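Local coordinates for protein P43 (Trichuris muris, PDB 6QIX) that is the major secreted protein of the whipworm parasite, tethers to matrix and inhibits the function of interleukin-13, at residues 25-36 / 77-86; 63-71 / 109-117. All blocks are in the same frame, centred on the assembly; numbering follows the deposited sequence.

Interaction 1 (25-36 / 77-86); sequences FGDWKPWTDCLW and CSFKFRCRRR
W28 is held between R82 and R84 in a layered stack of aromatic and arginine side chains. The WxxWxxC run and the alternate arginines of strand 79-85 are consistent with the layered Trp-Arg core of a thrombospondin type 1 repeat. The R82 guanidinium lies flat on W28, planes 6° apart. R82 CZ is 3.5 Å from the centroid of the W28 five-membered ring, a cation-pi contact. On the opposite face, R84 CD makes a CH-pi contact 3.6 Å from the centroid of the W28 six-membered ring. R82 CD also sits over one face of W31, 3.3 Å from W31 CE2. Further along, the R86 guanidinium stacks on F25, centres 4.0 Å apart, and R86 NH1 hydrogen-bonds to P23 O. In R82, CG is tucked between the two backbone arms of CA (chi1 69°), and R84 and R86 turn likewise. The extended R82 chain then places its guanidinium between the W28 and W31 indoles. E98 and D96 of strand 95-101 form salt bridges with NE of R82 and R84. Segment 25-36 is not a regular strand, yet G26 N, K29 N and L35 N donate to the carbonyls of R85, C83 and F79. T32 is gripped twice: T32 N gives to F81 O at 2.9 Å, and T32 OG1 accepts from F81 N at 3.0 Å. S78 OG donates to L35 O at 2.9 Å, from above the carbonyl plane.

Interaction 2 (63-71 / 109-117); sequences DLPHGHKTP and CTLPKLPHL
Segment 63-71 folds through a type II beta turn from P65 to H68, closed by H68 N to P65 O at 3.1 Å, and lays this turn along the proline-rich run 109-117. That run begins as strand 109-112, an outer strand of a three-stranded antiparallel sheet. No hydrogen bond joins the two segments; the contact is apolar and lies near the surface. P112 is central to it. P112 CB lies over one face of the H68 imidazole, 3.6 Å from the ring centroid and 17° off the normal. This is a CH-pi contact. H68 CG is anti to the carbonyl carbon (chi1 -75°), which turns the ring onto the proline. P65 packs against P112, L114 and P115, and P65 CG also lies 3.8 Å from K113 O. P65 CD is 3.7 Å from L114 CD2, with the two side chains at about a right angle, and 4.0 Å from P112 CG. P65 CB touches P115 CD more loosely. L64 adds looser methyl contacts to L111 and P112. Y121 lies against L64, L111 and L114, and the Y121 OH hydrogen-bonds to P112 O. K113 NZ forms a salt bridge with E159. At the other end of the contact L111 crosses P71 at about a right angle, and L111 CD2 lies 3.8 Å from P71 CD.

How the interactions relate
From the N terminus the chain runs through 25-36, then helix 39-49, then 63-71. Only at 77-86 does it come back to close the first loop, in interaction 1. It then makes strand 95-101 and reaches 109-117, which closes the second loop onto 63-71 in interaction 2. The segments alternate, so the two loops cross. Interaction 1 joins the N-terminal run to the sheet of strands 79-85 and 95-101. Interaction 2 joins the loop after helix 39-49 to the sheet of 109-112, 163-168 and 155-160. The contacts meet where W36 NE1 lies 2.6 Å from P71 O, a probable hydrogen bond. A second meeting point is C77 SG against C109 SG, 4.3 Å apart, sulfurs of two different disulfides.

Interaction 1 (25-36 / 77-86)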
loop_
_atom_site.group_PDB
_atom_site.type_symbol
_atom_site.label_atom_id
_atom_site.label_comp_id
_atom_site.label_asym_id
_atom_site.label_seq_id
_atom_site.Cartn_x
_atom_site.Cartn_y
_atom_site.Cartn_z
ATOM N N PHE A 25 -1.006 23.830 15.914
ATOM C CA PHE A 25 -1.508 24.172 14.591
ATOM C C PHE A 25 -2.353 25.442 14.650
ATOM O O PHE A 25 -2.873 25.823 15.703
ATOM C CB PHE A 25 -2.335 23.014 14.020
ATOM C CG PHE A 25 -1.508 21.790 13.686
ATOM C CD1 PHE A 25 -0.894 21.671 12.451
ATOM C CD2 PHE A 25 -1.345 20.765 14.617
ATOM C CE1 PHE A 25 -0.124 20.569 12.163
ATOM C CE2 PHE A 25 -0.610 19.650 14.316
ATOM C CZ PHE A 25 0.022 19.558 13.105
ATOM N N GLY A 26 -2.459 26.114 13.493
ATOM C CA GLY A 26 -3.301 27.281 13.305
ATOM C C GLY A 26 -4.770 26.972 13.154
ATOM O O GLY A 26 -5.616 27.859 13.016
ATOM N N ASP A 27 -5.091 25.695 13.169
ATOM C CA ASP A 27 -6.459 25.216 13.103
ATOM C C ASP A 27 -7.318 25.787 11.974
ATOM O O ASP A 27 -6.850 26.490 11.072
ATOM C CB ASP A 27 -7.140 25.444 14.457
ATOM C CG ASP A 27 -6.410 24.754 15.595
ATOM O OD1 ASP A 27 -5.184 24.960 15.722
ATOM O OD2 ASP A 27 -7.064 23.997 16.351
ATOM N N TRP A 28 -8.597 25.483 12.053
ATOM C CA TRP A 28 -9.243 24.795 10.954
ATOM C C TRP A 28 -9.664 25.708 9.815
ATOM O O TRP A 28 -10.348 26.709 10.023
ATOM C CB TRP A 28 -10.433 24.026 11.510
ATOM C CG TRP A 28 -10.044 23.027 12.563
ATOM C CD1 TRP A 28 -10.272 23.123 13.898
ATOM C CD2 TRP A 28 -9.359 21.774 12.360
ATOM N NE1 TRP A 28 -9.784 22.011 14.542
ATOM C CE2 TRP A 28 -9.226 21.165 13.620
ATOM C CE3 TRP A 28 -8.864 21.108 11.234
ATOM C CZ2 TRP A 28 -8.606 19.926 13.792
ATOM C CZ3 TRP A 28 -8.246 19.871 11.404
ATOM C CH2 TRP A 28 -8.124 19.295 12.674
ATOM N N LYS A 29 -9.233 25.352 8.606
ATOM C CA LYS A 29 -9.840 25.847 7.383
ATOM C C LYS A 29 -11.202 25.179 7.238
ATOM O O LYS A 29 -11.517 24.232 7.966
ATOM C CB LYS A 29 -8.931 25.544 6.191
ATOM C CG LYS A 29 -7.461 25.866 6.465
ATOM C CD LYS A 29 -6.742 26.291 5.197
ATOM C CE LYS A 29 -5.349 26.883 5.485
ATOM N NZ LYS A 29 -4.951 26.764 6.916
ATOM N N PRO A 30 -12.037 25.642 6.310
ATOM C CA PRO A 30 -13.406 25.115 6.250
ATOM C C PRO A 30 -13.450 23.660 5.804
ATOM O O PRO A 30 -12.594 23.172 5.055
ATOM C CB PRO A 30 -14.119 26.035 5.243
ATOM C CG PRO A 30 -13.029 26.752 4.479
ATOM C CD PRO A 30 -11.812 26.779 5.390
ATOM N N TRP A 31 -14.467 22.965 6.314
ATOM C CA TRP A 31 -14.789 21.625 5.856
ATOM C C TRP A 31 -15.093 21.624 4.364
ATOM O O TRP A 31 -15.787 22.512 3.856
ATOM C CB TRP A 31 -16.023 21.104 6.586
ATOM C CG TRP A 31 -15.840 20.651 7.998
ATOM C CD1 TRP A 31 -16.188 21.334 9.131
ATOM C CD2 TRP A 31 -15.338 19.384 8.431
ATOM N NE1 TRP A 31 -15.911 20.575 10.246
ATOM C CE2 TRP A 31 -15.385 19.376 9.842
ATOM C CE3 TRP A 31 -14.834 18.260 7.762
ATOM C CZ2 TRP A 31 -14.960 18.281 10.598
ATOM C CZ3 TRP A 31 -14.418 17.178 8.507
ATOM C CH2 TRP A 31 -14.469 17.200 9.916
ATOM N N THR A 32 -14.646 20.577 3.676
ATOM C CA THR A 32 -15.007 20.405 2.279
ATOM C C THR A 32 -16.466 19.965 2.161
ATOM O O THR A 32 -17.138 19.685 3.151
ATOM C CB THR A 32 -14.140 19.351 1.602
ATOM O OG1 THR A 32 -14.313 18.095 2.268
ATOM C CG2 THR A 32 -12.666 19.726 1.654
ATOM N N ASP A 33 -16.944 19.890 0.922
ATOM C CA ASP A 33 -18.114 19.086 0.601
ATOM C C ASP A 33 -17.803 17.595 0.787
ATOM O O ASP A 33 -16.661 17.193 1.031
ATOM C CB ASP A 33 -18.550 19.356 -0.837
ATOM C CG ASP A 33 -19.338 20.648 -0.980
ATOM O OD1 ASP A 33 -19.480 21.139 -2.134
ATOM O OD2 ASP A 33 -19.823 21.184 0.054
ATOM N N CYS A 34 -18.829 16.751 0.672
ATOM C CA CYS A 34 -18.575 15.310 0.646
ATOM C C CYS A 34 -17.723 14.967 -0.571
ATOM O O CYS A 34 -18.073 15.327 -1.700
ATOM C CB CYS A 34 -19.887 14.525 0.620
ATOM S SG CYS A 34 -20.881 14.673 2.168
ATOM N N LEU A 35 -16.593 14.294 -0.341
ATOM C CA LEU A 35 -15.594 14.084 -1.385
ATOM C C LEU A 35 -15.759 12.724 -2.052
ATOM O O LEU A 35 -16.249 11.773 -1.454
ATOM C CB LEU A 35 -14.174 14.180 -0.811
ATOM C CG LEU A 35 -13.827 15.507 -0.150
ATOM C CD1 LEU A 35 -12.414 15.471 0.395
ATOM C CD2 LEU A 35 -13.991 16.681 -1.108
ATOM N N TRP A 36 -15.278 12.619 -3.286
ATOM C CA TRP A 36 -15.421 11.375 -4.021
ATOM C C TRP A 36 -14.308 11.236 -5.053
ATOM O O TRP A 36 -13.488 12.128 -5.251
ATOM C CB TRP A 36 -16.820 11.281 -4.680
ATOM C CG TRP A 36 -17.191 9.889 -5.091
ATOM C CD1 TRP A 36 -17.526 9.458 -6.343
ATOM C CD2 TRP A 36 -17.223 8.736 -4.251
ATOM N NE1 TRP A 36 -17.782 8.094 -6.332
ATOM C CE2 TRP A 36 -17.588 7.633 -5.058
ATOM C CE3 TRP A 36 -16.981 8.523 -2.898
ATOM C CZ2 TRP A 36 -17.688 6.342 -4.555
ATOM C CZ3 TRP A 36 -17.120 7.238 -2.399
ATOM C CH2 TRP A 36 -17.466 6.166 -3.226
ATOM N N CYS A 77 -18.506 5.472 2.106
ATOM C CA CYS A 77 -17.113 5.702 1.711
ATOM C C CYS A 77 -16.806 7.166 1.374
ATOM O O CYS A 77 -15.627 7.536 1.271
ATOM C CB CYS A 77 -16.763 4.805 0.522
ATOM S SG CYS A 77 -16.822 3.027 0.881
ATOM N N SER A 78 -17.830 7.988 1.165
ATOM C CA SER A 78 -17.645 9.411 0.949
ATOM C C SER A 78 -17.509 10.134 2.291
ATOM O O SER A 78 -18.084 9.733 3.312
ATOM C CB SER A 78 -18.832 9.958 0.141
ATOM O OG SER A 78 -18.719 11.344 -0.082
ATOM N N PHE A 79 -16.748 11.227 2.276
ATOM C CA PHE A 79 -16.408 11.893 3.528
ATOM C C PHE A 79 -16.046 13.341 3.274
ATOM O O PHE A 79 -15.631 13.700 2.177
ATOM C CB PHE A 79 -15.228 11.203 4.220
ATOM C CG PHE A 79 -13.971 11.258 3.450
ATOM C CD1 PHE A 79 -13.018 12.236 3.734
ATOM C CD2 PHE A 79 -13.714 10.341 2.429
ATOM C CE1 PHE A 79 -11.829 12.275 3.045
ATOM C CE2 PHE A 79 -12.509 10.389 1.716
ATOM C CZ PHE A 79 -11.584 11.360 2.021
ATOM N N LYS A 80 -16.258 14.167 4.293
ATOM C CA LYS A 80 -15.759 15.533 4.345
ATOM C C LYS A 80 -14.424 15.548 5.064
ATOM O O LYS A 80 -14.156 14.692 5.904
ATOM C CB LYS A 80 -16.711 16.445 5.097
ATOM C CG LYS A 80 -18.107 16.386 4.627
ATOM C CD LYS A 80 -18.925 17.436 5.397
ATOM C CE LYS A 80 -20.364 17.460 4.966
ATOM N NZ LYS A 80 -21.092 18.492 5.722
ATOM N N PHE A 81 -13.610 16.568 4.755
ATOM C CA PHE A 81 -12.265 16.743 5.298
ATOM C C PHE A 81 -12.050 18.204 5.677
ATOM O O PHE A 81 -12.588 19.120 5.054
ATOM C CB PHE A 81 -11.234 16.262 4.249
ATOM C CG PHE A 81 -9.785 16.477 4.608
ATOM C CD1 PHE A 81 -9.108 15.561 5.413
ATOM C CD2 PHE A 81 -9.077 17.535 4.059
ATOM C CE1 PHE A 81 -7.760 15.726 5.695
ATOM C CE2 PHE A 81 -7.722 17.704 4.350
ATOM C CZ PHE A 81 -7.075 16.804 5.165
ATOM N N ARG A 82 -11.227 18.416 6.699
ATOM C CA ARG A 82 -10.742 19.754 7.003
ATOM C C ARG A 82 -9.319 19.638 7.510
ATOM O O ARG A 82 -8.895 18.581 7.975
ATOM C CB ARG A 82 -11.632 20.487 8.016
ATOM C CG ARG A 82 -11.615 19.953 9.425
ATOM C CD ARG A 82 -12.448 20.891 10.331
ATOM N NE ARG A 82 -12.525 20.403 11.701
ATOM C CZ ARG A 82 -13.034 21.094 12.715
ATOM N NH1 ARG A 82 -13.526 22.321 12.511
ATOM N NH2 ARG A 82 -13.062 20.552 13.932
ATOM N N CYS A 83 -8.590 20.749 7.419
ATOM C CA CYS A 83 -7.146 20.748 7.568
ATOM C C CYS A 83 -6.703 21.943 8.401
ATOM O O CYS A 83 -7.366 22.986 8.438
ATOM C CB CYS A 83 -6.464 20.777 6.182
ATOM S SG CYS A 83 -4.667 20.532 6.134
ATOM N N ARG A 84 -5.570 21.777 9.071
ATOM C CA ARG A 84 -4.929 22.888 9.753
ATOM C C ARG A 84 -3.429 22.779 9.531
ATOM O O ARG A 84 -2.915 21.716 9.190
ATOM C CB ARG A 84 -5.255 22.911 11.236
ATOM C CG ARG A 84 -4.857 21.674 11.998
ATOM C CD ARG A 84 -5.484 21.748 13.396
ATOM N NE ARG A 84 -5.181 20.564 14.198
ATOM C CZ ARG A 84 -5.548 20.398 15.464
ATOM N NH1 ARG A 84 -6.249 21.336 16.065
ATOM N NH2 ARG A 84 -5.223 19.297 16.126
ATOM N N ARG A 85 -2.730 23.895 9.730
ATOM C CA ARG A 85 -1.365 24.034 9.249
ATOM C C ARG A 85 -0.473 24.643 10.315
ATOM O O ARG A 85 -0.932 25.403 11.173
ATOM C CB ARG A 85 -1.333 24.914 7.995
ATOM C CG ARG A 85 -0.065 24.828 7.164
ATOM C CD ARG A 85 -0.393 25.160 5.707
ATOM N NE ARG A 85 0.792 25.349 4.868
ATOM C CZ ARG A 85 0.744 25.522 3.548
ATOM N NH1 ARG A 85 -0.433 25.537 2.927
ATOM N NH2 ARG A 85 1.864 25.678 2.844
ATOM N N ARG A 86 0.808 24.292 10.244
ATOM C CA ARG A 86 1.848 24.962 11.014
ATOM C C ARG A 86 3.136 24.902 10.213
ATOM O O ARG A 86 3.236 24.149 9.238
ATOM C CB ARG A 86 2.041 24.312 12.386
ATOM C CG ARG A 86 2.802 22.988 12.340
ATOM C CD ARG A 86 2.877 22.348 13.732
ATOM N NE ARG A 86 3.167 20.925 13.663
ATOM C CZ ARG A 86 3.049 20.091 14.686
ATOM N NH1 ARG A 86 2.647 20.550 15.859
ATOM N NH2 ARG A 86 3.325 18.799 14.522
HETATM O O HOH W 1 -4.415 26.450 9.891
HETATM O O HOH W 2 -13.576 24.284 9.910
HETATM O O HOH W 3 -9.829 22.432 5.551
HETATM O O HOH W 4 -19.485 20.671 4.050
#

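Interaction 2 (63-71 / 109-117)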
loop_
_atom_site.group_PDB
_atom_site.type_symbol
_atom_site.label_atom_id
_atom_site.label_comp_id
_atom_site.label_asym_id
_atom_site.label_seq_id
_atom_site.Cartn_x
_atom_site.Cartn_y
_atom_site.Cartn_z
ATOM N N ASP A 63 -6.286 3.893 -10.751
ATOM C CA ASP A 63 -7.591 4.076 -11.364
ATOM C C ASP A 63 -8.275 2.724 -11.546
ATOM O O ASP A 63 -7.665 1.660 -11.401
ATOM C CB ASP A 63 -7.447 4.816 -12.694
ATOM C CG ASP A 63 -7.017 6.267 -12.505
ATOM O OD1 ASP A 63 -7.275 6.821 -11.408
ATOM O OD2 ASP A 63 -6.432 6.848 -13.442
ATOM N N LEU A 64 -9.586 2.779 -11.846
ATOM C CA LEU A 64 -10.314 1.573 -12.160
ATOM C C LEU A 64 -9.844 1.019 -13.507
ATOM O O LEU A 64 -9.347 1.768 -14.368
ATOM C CB LEU A 64 -11.809 1.851 -12.197
ATOM C CG LEU A 64 -12.473 2.382 -10.940
ATOM C CD1 LEU A 64 -14.000 2.550 -11.215
ATOM C CD2 LEU A 64 -12.226 1.432 -9.762
ATOM N N PRO A 65 -9.982 -0.290 -13.720
ATOM C CA PRO A 65 -9.484 -0.871 -14.968
ATOM C C PRO A 65 -10.145 -0.234 -16.180
ATOM O O PRO A 65 -11.297 0.196 -16.137
ATOM C CB PRO A 65 -9.831 -2.361 -14.848
ATOM C CG PRO A 65 -10.682 -2.510 -13.611
ATOM C CD PRO A 65 -10.432 -1.319 -12.759
ATOM N N HIS A 66 -9.381 -0.170 -17.267
ATOM C CA HIS A 66 -9.791 0.559 -18.461
ATOM C C HIS A 66 -11.245 0.279 -18.805
ATOM O O HIS A 66 -11.694 -0.871 -18.814
ATOM C CB HIS A 66 -8.893 0.172 -19.642
ATOM C CG HIS A 66 -9.385 0.684 -20.966
ATOM N ND1 HIS A 66 -9.907 -0.142 -21.942
ATOM C CD2 HIS A 66 -9.454 1.942 -21.466
ATOM C CE1 HIS A 66 -10.274 0.584 -22.985
ATOM N NE2 HIS A 66 -10.009 1.851 -22.722
ATOM N N GLY A 67 -11.981 1.345 -19.073
ATOM C CA GLY A 67 -13.351 1.224 -19.498
ATOM C C GLY A 67 -14.382 1.273 -18.394
ATOM O O GLY A 67 -15.587 1.236 -18.691
ATOM N N HIS A 68 -13.974 1.342 -17.134
ATOM C CA HIS A 68 -14.931 1.275 -16.046
ATOM C C HIS A 68 -15.167 2.661 -15.473
ATOM O O HIS A 68 -14.220 3.358 -15.100
ATOM C CB HIS A 68 -14.461 0.310 -14.964
ATOM C CG HIS A 68 -14.621 -1.131 -15.340
ATOM N ND1 HIS A 68 -15.784 -1.838 -15.111
ATOM C CD2 HIS A 68 -13.768 -1.993 -15.947
ATOM C CE1 HIS A 68 -15.631 -3.081 -15.539
ATOM N NE2 HIS A 68 -14.416 -3.201 -16.048
ATOM N N LYS A 69 -16.439 3.049 -15.426
ATOM C CA LYS A 69 -16.870 4.317 -14.866
ATOM C C LYS A 69 -16.843 4.246 -13.345
ATOM O O LYS A 69 -17.060 3.189 -12.758
ATOM C CB LYS A 69 -18.284 4.645 -15.349
ATOM C CG LYS A 69 -18.440 4.586 -16.883
ATOM C CD LYS A 69 -19.893 4.347 -17.326
ATOM C CE LYS A 69 -19.995 4.034 -18.829
ATOM N NZ LYS A 69 -21.252 4.557 -19.468
ATOM N N THR A 70 -16.529 5.366 -12.718
ATOM C CA THR A 70 -16.555 5.386 -11.267
ATOM C C THR A 70 -17.986 5.605 -10.799
ATOM O O THR A 70 -18.651 6.539 -11.263
ATOM C CB THR A 70 -15.654 6.460 -10.680
ATOM O OG1 THR A 70 -16.217 7.745 -10.915
ATOM C CG2 THR A 70 -14.304 6.413 -11.308
ATOM N N PRO A 71 -18.505 4.768 -9.917
ATOM C CA PRO A 71 -19.920 4.916 -9.519
ATOM C C PRO A 71 -20.091 6.130 -8.633
ATOM O O PRO A 71 -19.104 6.672 -8.127
ATOM C CB PRO A 71 -20.216 3.621 -8.756
ATOM C CG PRO A 71 -18.895 3.193 -8.235
ATOM C CD PRO A 71 -17.872 3.600 -9.275
ATOM N N CYS A 109 -21.560 -0.027 -2.577
ATOM C CA CYS A 109 -20.738 0.225 -3.753
ATOM C C CYS A 109 -20.649 -1.041 -4.596
ATOM O O CYS A 109 -20.321 -2.117 -4.089
ATOM C CB CYS A 109 -19.313 0.681 -3.354
ATOM S SG CYS A 109 -19.289 2.293 -2.531
ATOM N N THR A 110 -20.843 -0.895 -5.896
ATOM C CA THR A 110 -20.578 -1.964 -6.853
ATOM C C THR A 110 -19.385 -1.545 -7.717
ATOM O O THR A 110 -19.461 -0.537 -8.429
ATOM C CB THR A 110 -21.794 -2.234 -7.735
ATOM O OG1 THR A 110 -22.908 -2.630 -6.909
ATOM C CG2 THR A 110 -21.441 -3.343 -8.724
ATOM N N LEU A 111 -18.315 -2.328 -7.669
ATOM C CA LEU A 111 -17.048 -2.021 -8.318
ATOM C C LEU A 111 -16.540 -3.218 -9.107
ATOM O O LEU A 111 -16.856 -4.364 -8.785
ATOM C CB LEU A 111 -15.985 -1.622 -7.266
ATOM C CG LEU A 111 -16.263 -0.336 -6.523
ATOM C CD1 LEU A 111 -15.419 -0.188 -5.267
ATOM C CD2 LEU A 111 -16.025 0.800 -7.491
ATOM N N PRO A 112 -15.758 -2.979 -10.169
ATOM C CA PRO A 112 -15.175 -4.104 -10.911
ATOM C C PRO A 112 -14.075 -4.796 -10.133
ATOM O O PRO A 112 -13.392 -4.188 -9.291
ATOM C CB PRO A 112 -14.601 -3.445 -12.175
ATOM C CG PRO A 112 -14.205 -2.069 -11.705
ATOM C CD PRO A 112 -15.321 -1.669 -10.698
ATOM N N LYS A 113 -13.874 -6.071 -10.442
ATOM C CA LYS A 113 -12.677 -6.751 -9.954
ATOM C C LYS A 113 -11.438 -6.132 -10.577
ATOM O O LYS A 113 -11.445 -5.787 -11.753
ATOM C CB LYS A 113 -12.730 -8.236 -10.280
ATOM C CG LYS A 113 -13.897 -8.920 -9.573
ATOM C CD LYS A 113 -14.283 -10.236 -10.217
ATOM C CE LYS A 113 -13.160 -11.230 -10.124
ATOM N NZ LYS A 113 -13.684 -12.601 -10.216
ATOM N N LEU A 114 -10.350 -6.006 -9.778
ATOM C CA LEU A 114 -9.070 -5.472 -10.278
ATOM C C LEU A 114 -8.203 -6.597 -10.831
ATOM O O LEU A 114 -8.162 -7.693 -10.251
ATOM C CB LEU A 114 -8.307 -4.745 -9.153
ATOM C CG LEU A 114 -9.137 -3.670 -8.455
ATOM C CD1 LEU A 114 -8.437 -3.102 -7.216
ATOM C CD2 LEU A 114 -9.487 -2.597 -9.459
ATOM N N PRO A 115 -7.460 -6.343 -11.918
ATOM C CA PRO A 115 -6.540 -7.365 -12.442
ATOM C C PRO A 115 -5.624 -7.900 -11.347
ATOM O O PRO A 115 -4.996 -7.132 -10.615
ATOM C CB PRO A 115 -5.750 -6.621 -13.538
ATOM C CG PRO A 115 -6.645 -5.466 -13.953
ATOM C CD PRO A 115 -7.516 -5.123 -12.734
ATOM N N HIS A 116 -5.610 -9.229 -11.193
ATOM C CA HIS A 116 -4.684 -9.904 -10.283
ATOM C C HIS A 116 -5.042 -9.752 -8.821
ATOM O O HIS A 116 -4.745 -10.646 -8.023
ATOM C CB HIS A 116 -3.252 -9.386 -10.486
ATOM C CG HIS A 116 -2.813 -9.448 -11.910
ATOM N ND1 HIS A 116 -2.664 -10.636 -12.582
ATOM C CD2 HIS A 116 -2.536 -8.473 -12.799
ATOM C CE1 HIS A 116 -2.324 -10.394 -13.833
ATOM N NE2 HIS A 116 -2.242 -9.088 -13.994
ATOM N N LEU A 117 -5.600 -8.605 -8.440
ATOM C CA LEU A 117 -5.890 -8.335 -7.029
ATOM C C LEU A 117 -7.338 -8.660 -6.650
ATOM O O LEU A 117 -7.666 -8.752 -5.447
ATOM C CB LEU A 117 -5.586 -6.862 -6.717
ATOM C CG LEU A 117 -4.189 -6.487 -6.232
ATOM C CD1 LEU A 117 -3.062 -7.086 -6.988
ATOM C CD2 LEU A 117 -4.062 -4.922 -6.215
#